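Protein yciO (Escherichia coli, PDB 1K7J) is of unknown molecular function but belongs to the SUA5 family and may bind double-stranded RNA. Local coordinates at residues T66-D71 and M140-L145; N96-L101 and K180-I185. One frame throughout, in Å; residues are numbered along the deposited sequence.

How the contacts relate
Contacts 1 and 2 illustrate how two separate strand pairings in one mixed sheet can face a common ligand site. Their centres are 11 Å apart, with strand 118-122 running between strands 66-68 and 97-102; the nearest atoms come within about 4 Å without touching. Arg122 of that middle strand bridges the two, lying against Thr66 and Met68 of contact 1 and against Thr98 and Thr182 of contact 2. A sulfate, probably from the crystallisation liquor, is bound by Ser144 of contact 1, and the Thr182 side chain of contact 2 lies about 4 Å from it. Arg196 holds both the sulfate and the carbonyl O of Thr182.

Contact 1. Residues T66-D71 and M140-L145; sequences TLMCRD and MLSTSL. With SO4 (sulfate ion), chain B.
The carbonyl O of Thr66 accepts the backbone N-H of Ser142 at 2.7 Å, and Thr66 N returns a more bent bond to Ser142 O. Two residues along, Met68 N reaches Met140 O at 2.9 Å, almost straight at 174°, and Met140 N is bonded to Met68 O. These two hydrogen-bonded pairs flank the non-hydrogen-bonded pair Leu67-Leu141 and define an antiparallel pairing inside the mixed sheet. On the face carrying Thr66, Met68, Met140 and Ser142, the selenomethionine side chain of Met68 leaves with CG anti to the backbone N (chi1 -159°); two further bends, at chi2 and chi3, fold the chain back and bring CE of Met68 to 3.9 Å from Ser142 CB. Met68 CB lies 3.7 Å from Ser142 OG, a hydroxyl whose main polar partner is Tyr32 OH in strand 30-34. On the opposite face the contact between side chains is apolar, Leu67 CD2 meeting Leu141 CD1 at 4.3 Å. Where strand 140-144 runs on beyond the pairing, Ser144 binds a sulfate through two donors, N to O2 at 2.7 Å and OG to O1 at 2.6 Å. Arg57 and Arg196 also bond this anion, and Arg122 bonds Ser144 OG. A backbone N-H, a hydroxyl and arginines converging on one sulfate are consistent with a pocket suited to a phosphate or similar anion.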
loop_
_atom_site.group_PDB
_atom_site.type_symbol
_atom_site.label_atom_id
_atom_site.label_comp_id
_atom_site.label_asym_id
_atom_site.label_seq_id
_atom_site.Cartn_x
_atom_site.Cartn_y
_atom_site.Cartn_z
ATOM N N THR A 66 -2.179 -4.041 -3.943
ATOM C CA THR A 66 -1.802 -2.644 -4.058
ATOM C C THR A 66 -0.301 -2.541 -4.250
ATOM O O THR A 66 0.458 -3.298 -3.651
ATOM C CB THR A 66 -2.168 -1.848 -2.786
ATOM O OG1 THR A 66 -3.589 -1.855 -2.607
ATOM C CG2 THR A 66 -1.688 -0.400 -2.897
ATOM N N LEU A 67 0.120 -1.636 -5.123
ATOM C CA LEU A 67 1.541 -1.398 -5.305
ATOM C C LEU A 67 1.743 -0.011 -4.710
ATOM O O LEU A 67 1.154 0.965 -5.180
ATOM C CB LEU A 67 1.942 -1.408 -6.782
ATOM C CG LEU A 67 1.981 -2.774 -7.480
ATOM C CD1 LEU A 67 2.521 -2.597 -8.888
ATOM C CD2 LEU A 67 2.866 -3.742 -6.696
HETATM N N MSE A 68 2.535 0.055 -3.646
HETATM C CA MSE A 68 2.830 1.314 -2.968
HETATM C C MSE A 68 3.990 1.926 -3.756
HETATM O O MSE A 68 5.104 1.397 -3.746
HETATM C CB MSE A 68 3.228 1.025 -1.515
HETATM C CG MSE A 68 3.098 2.192 -0.545
HETATM SE SE MSE A 68 1.242 2.734 -0.208
HETATM C CE MSE A 68 0.600 1.206 0.862
ATOM N N CYS A 69 3.715 3.039 -4.440
ATOM C CA CYS A 69 4.700 3.701 -5.294
ATOM C C CYS A 69 5.248 5.023 -4.771
ATOM O O CYS A 69 4.558 5.775 -4.088
ATOM C CB CYS A 69 4.098 3.936 -6.679
ATOM S SG CYS A 69 3.505 2.445 -7.505
ATOM N N ARG A 70 6.490 5.311 -5.144
ATOM C CA ARG A 70 7.171 6.527 -4.722
ATOM C C ARG A 70 6.480 7.799 -5.207
ATOM O O ARG A 70 6.297 8.748 -4.443
ATOM C CB ARG A 70 8.611 6.511 -5.241
ATOM C CG ARG A 70 9.456 7.693 -4.795
ATOM C CD ARG A 70 9.833 7.586 -3.325
ATOM N NE ARG A 70 10.620 8.735 -2.884
ATOM C CZ ARG A 70 11.840 9.021 -3.328
ATOM N NH1 ARG A 70 12.425 8.239 -4.225
ATOM N NH2 ARG A 70 12.473 10.102 -2.885
ATOM N N ASP A 71 6.091 7.809 -6.476
ATOM C CA ASP A 71 5.460 8.978 -7.071
ATOM C C ASP A 71 4.698 8.592 -8.332
ATOM O O ASP A 71 4.635 7.418 -8.687
ATOM C CB ASP A 71 6.527 10.021 -7.412
ATOM C CG ASP A 71 7.738 9.415 -8.106
ATOM O OD1 ASP A 71 7.575 8.416 -8.843
ATOM O OD2 ASP A 71 8.856 9.944 -7.926
HETATM N N MSE A 140 6.392 -1.367 -3.391
HETATM C CA MSE A 140 6.265 -2.384 -2.365
HETATM C C MSE A 140 4.889 -3.022 -2.545
HETATM O O MSE A 140 3.895 -2.313 -2.670
HETATM C CB MSE A 140 6.379 -1.724 -0.988
HETATM C CG MSE A 140 6.264 -2.651 0.198
HETATM SE SE MSE A 140 7.375 -2.039 1.666
HETATM C CE MSE A 140 6.833 -0.188 1.734
ATOM N N LEU A 141 4.831 -4.349 -2.609
ATOM C CA LEU A 141 3.545 -5.025 -2.735
ATOM C C LEU A 141 2.877 -4.803 -1.389
ATOM O O LEU A 141 3.472 -5.081 -0.345
ATOM C CB LEU A 141 3.732 -6.520 -2.985
ATOM C CG LEU A 141 2.435 -7.335 -2.949
ATOM C CD1 LEU A 141 1.482 -6.853 -4.039
ATOM C CD2 LEU A 141 2.763 -8.806 -3.131
ATOM N N SER A 142 1.648 -4.301 -1.404
ATOM C CA SER A 142 0.963 -4.004 -0.155
ATOM C C SER A 142 -0.542 -4.191 -0.196
ATOM O O SER A 142 -1.121 -4.549 -1.219
ATOM C CB SER A 142 1.236 -2.547 0.240
ATOM O OG SER A 142 2.615 -2.229 0.190
ATOM N N THR A 143 -1.147 -3.953 0.962
ATOM C CA THR A 143 -2.594 -3.972 1.162
ATOM C C THR A 143 -2.793 -3.152 2.426
ATOM O O THR A 143 -1.877 -3.033 3.249
ATOM C CB THR A 143 -3.193 -5.389 1.420
ATOM O OG1 THR A 143 -2.801 -5.856 2.718
ATOM C CG2 THR A 143 -2.749 -6.372 0.359
ATOM N N SER A 144 -3.964 -2.550 2.580
ATOM C CA SER A 144 -4.220 -1.789 3.792
ATOM C C SER A 144 -4.363 -2.824 4.897
ATOM O O SER A 144 -4.742 -3.964 4.635
ATOM C CB SER A 144 -5.519 -0.995 3.670
ATOM O OG SER A 144 -5.426 -0.017 2.652
ATOM N N LEU A 145 -4.044 -2.442 6.125
ATOM C CA LEU A 145 -4.184 -3.366 7.235
ATOM C C LEU A 145 -5.515 -3.093 7.920
ATOM O O LEU A 145 -5.676 -2.085 8.602
ATOM C CB LEU A 145 -3.043 -3.189 8.241
ATOM C CG LEU A 145 -3.049 -4.162 9.424
ATOM C CD1 LEU A 145 -2.999 -5.595 8.913
ATOM C CD2 LEU A 145 -1.856 -3.880 10.331
HETATM S S SO4 B . -7.050 -2.152 0.232
HETATM O O1 SO4 B . -6.704 -0.743 0.495
HETATM O O2 SO4 B . -6.126 -3.038 0.959
HETATM O O3 SO4 B . -8.431 -2.415 0.686
HETATM O O4 SO4 B . -6.949 -2.413 -1.215
#

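Contact 2. Residues N96-L101 and K180-I185; sequences NYTFIL and KPTTVI
Tyr97 lies alongside Thr183 of the neighbouring strand, the two side chains running abreast, and can be traced atom by atom. Its CB sits 3.8 Å from Thr183 O. With CG anti to the carbonyl carbon (chi1 -62°), the ring then passes beside Thr183: CD1 approaches Thr183 CB at 3.7 Å, while Thr183 O lies at the ring edge, near its plane. CE1 goes on to meet Thr183 CG2 at 4.0 Å, and the OH at the tip is hydrogen-bonded to Asp201 O; Phe205 packs edge-to-face with the same ring. Were Tyr97 an alanine, the Thr183 methyl would probably lose its aromatic neighbour, Asp201 O the hydroxyl and Phe205 the ring it packs against. Further along the same face, Phe99 CD1 rests 4.1 Å from Ile185 CB. Strands 97-102 and 183-186 run parallel, near one end of the mixed sheet of this YrdC-like fold, and strand 193-196 closes that end. In the manner of parallel strands, Thr98 straddles Val184, its N donating to Thr183 O and its O accepting from Ile185 N; Asn96 O accepts from Thr183 N, and Ile100 N donates to Ile185 O. The other face mixes hydroxyls with aliphatic groups. Thr98 OG1 and Thr182 OG1 share a hydrogen bond of 2.8 Å, the side chains lying roughly perpendicular. Val184 splits its two branches: CG1, anti to the backbone N (chi1 -179°), touches Ile100 CG1 at 3.8 Å, whereas CG2 turns to Thr98 CB at 4.0 Å. Val195 and Arg196 of strand 193-196 also touch the Val184 side chain.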
loop_
_atom_site.group_PDB
_atom_site.type_symbol
_atom_site.label_atom_id
_atom_site.label_comp_id
_atom_site.label_asym_id
_atom_site.label_seq_id
_atom_site.Cartn_x
_atom_site.Cartn_y
_atom_site.Cartn_z
ATOM N N ASN A 96 -4.023 9.579 0.312
ATOM C CA ASN A 96 -5.481 9.441 0.363
ATOM C C ASN A 96 -6.217 8.611 -0.678
ATOM O O ASN A 96 -7.416 8.371 -0.522
ATOM C CB ASN A 96 -6.122 10.833 0.392
ATOM C CG ASN A 96 -5.543 11.718 1.474
ATOM O OD1 ASN A 96 -5.035 11.229 2.486
ATOM N ND2 ASN A 96 -5.630 13.027 1.276
ATOM N N TYR A 97 -5.521 8.162 -1.715
ATOM C CA TYR A 97 -6.165 7.401 -2.784
ATOM C C TYR A 97 -5.438 6.149 -3.245
ATOM O O TYR A 97 -4.214 6.050 -3.164
ATOM C CB TYR A 97 -6.308 8.266 -4.038
ATOM C CG TYR A 97 -7.159 9.499 -3.913
ATOM C CD1 TYR A 97 -8.549 9.420 -3.994
ATOM C CD2 TYR A 97 -6.572 10.756 -3.779
ATOM C CE1 TYR A 97 -9.336 10.566 -3.956
ATOM C CE2 TYR A 97 -7.345 11.908 -3.736
ATOM C CZ TYR A 97 -8.726 11.806 -3.830
ATOM O OH TYR A 97 -9.490 12.945 -3.831
ATOM N N THR A 98 -6.226 5.210 -3.754
ATOM C CA THR A 98 -5.721 3.988 -4.362
ATOM C C THR A 98 -6.428 4.007 -5.713
ATOM O O THR A 98 -7.655 4.122 -5.778
ATOM C CB THR A 98 -6.135 2.723 -3.604
ATOM O OG1 THR A 98 -5.516 2.720 -2.315
ATOM C CG2 THR A 98 -5.692 1.480 -4.373
ATOM N N PHE A 99 -5.661 3.921 -6.791
ATOM C CA PHE A 99 -6.241 3.956 -8.125
ATOM C C PHE A 99 -6.133 2.595 -8.789
ATOM O O PHE A 99 -5.041 2.045 -8.901
ATOM C CB PHE A 99 -5.519 5.005 -8.974
ATOM C CG PHE A 99 -5.577 6.396 -8.401
ATOM C CD1 PHE A 99 -6.773 7.105 -8.389
ATOM C CD2 PHE A 99 -4.434 6.993 -7.867
ATOM C CE1 PHE A 99 -6.835 8.393 -7.854
ATOM C CE2 PHE A 99 -4.486 8.282 -7.331
ATOM C CZ PHE A 99 -5.693 8.981 -7.326
ATOM N N ILE A 100 -7.261 2.046 -9.221
ATOM C CA ILE A 100 -7.239 0.746 -9.878
ATOM C C ILE A 100 -6.958 0.940 -11.361
ATOM O O ILE A 100 -7.694 1.642 -12.058
ATOM C CB ILE A 100 -8.574 -0.008 -9.707
ATOM C CG1 ILE A 100 -8.939 -0.092 -8.222
ATOM C CG2 ILE A 100 -8.461 -1.403 -10.314
ATOM C CD1 ILE A 100 -7.836 -0.621 -7.337
ATOM N N LEU A 101 -5.882 0.317 -11.828
ATOM C CA LEU A 101 -5.460 0.406 -13.221
ATOM C C LEU A 101 -4.942 -0.948 -13.688
ATOM O O LEU A 101 -4.736 -1.858 -12.887
ATOM C CB LEU A 101 -4.337 1.440 -13.357
ATOM C CG LEU A 101 -4.712 2.895 -13.067
ATOM C CD1 LEU A 101 -3.487 3.666 -12.617
ATOM C CD2 LEU A 101 -5.332 3.519 -14.310
ATOM N N LYS A 180 -9.593 5.687 8.803
ATOM C CA LYS A 180 -10.295 5.784 7.530
ATOM C C LYS A 180 -9.316 5.356 6.439
ATOM O O LYS A 180 -8.210 5.885 6.348
ATOM C CB LYS A 180 -10.765 7.222 7.282
ATOM C CG LYS A 180 -11.602 7.386 6.017
ATOM C CD LYS A 180 -12.042 8.827 5.803
ATOM C CE LYS A 180 -13.007 9.293 6.880
ATOM N NZ LYS A 180 -13.434 10.708 6.654
ATOM N N PRO A 181 -9.706 4.383 5.604
ATOM C CA PRO A 181 -8.829 3.905 4.530
ATOM C C PRO A 181 -8.805 4.868 3.348
ATOM O O PRO A 181 -9.498 5.886 3.351
ATOM C CB PRO A 181 -9.446 2.561 4.168
ATOM C CG PRO A 181 -10.913 2.843 4.326
ATOM C CD PRO A 181 -10.960 3.608 5.641
ATOM N N THR A 182 -7.994 4.553 2.345
ATOM C CA THR A 182 -7.918 5.397 1.160
ATOM C C THR A 182 -9.222 5.329 0.376
ATOM O O THR A 182 -10.005 4.383 0.510
ATOM C CB THR A 182 -6.824 4.934 0.177
ATOM O OG1 THR A 182 -7.100 3.588 -0.228
ATOM C CG2 THR A 182 -5.446 5.013 0.803
ATOM N N THR A 183 -9.457 6.350 -0.436
ATOM C CA THR A 183 -10.617 6.343 -1.304
ATOM C C THR A 183 -10.102 5.561 -2.504
ATOM O O THR A 183 -9.017 5.848 -3.022
ATOM C CB THR A 183 -11.007 7.763 -1.718
ATOM O OG1 THR A 183 -11.665 8.394 -0.615
ATOM C CG2 THR A 183 -11.931 7.745 -2.935
ATOM N N VAL A 184 -10.854 4.551 -2.921
ATOM C CA VAL A 184 -10.439 3.728 -4.047
ATOM C C VAL A 184 -11.234 4.108 -5.286
ATOM O O VAL A 184 -12.464 4.062 -5.284
ATOM C CB VAL A 184 -10.646 2.228 -3.739
ATOM C CG1 VAL A 184 -10.174 1.380 -4.911
ATOM C CG2 VAL A 184 -9.887 1.851 -2.474
ATOM N N ILE A 185 -10.518 4.496 -6.336
ATOM C CA ILE A 185 -11.136 4.891 -7.594
ATOM C C ILE A 185 -10.654 3.971 -8.705
ATOM O O ILE A 185 -9.451 3.803 -8.891
ATOM C CB ILE A 185 -10.737 6.329 -7.999
ATOM C CG1 ILE A 185 -11.047 7.318 -6.871
ATOM C CG2 ILE A 185 -11.476 6.726 -9.280
ATOM C CD1 ILE A 185 -12.518 7.460 -6.552
#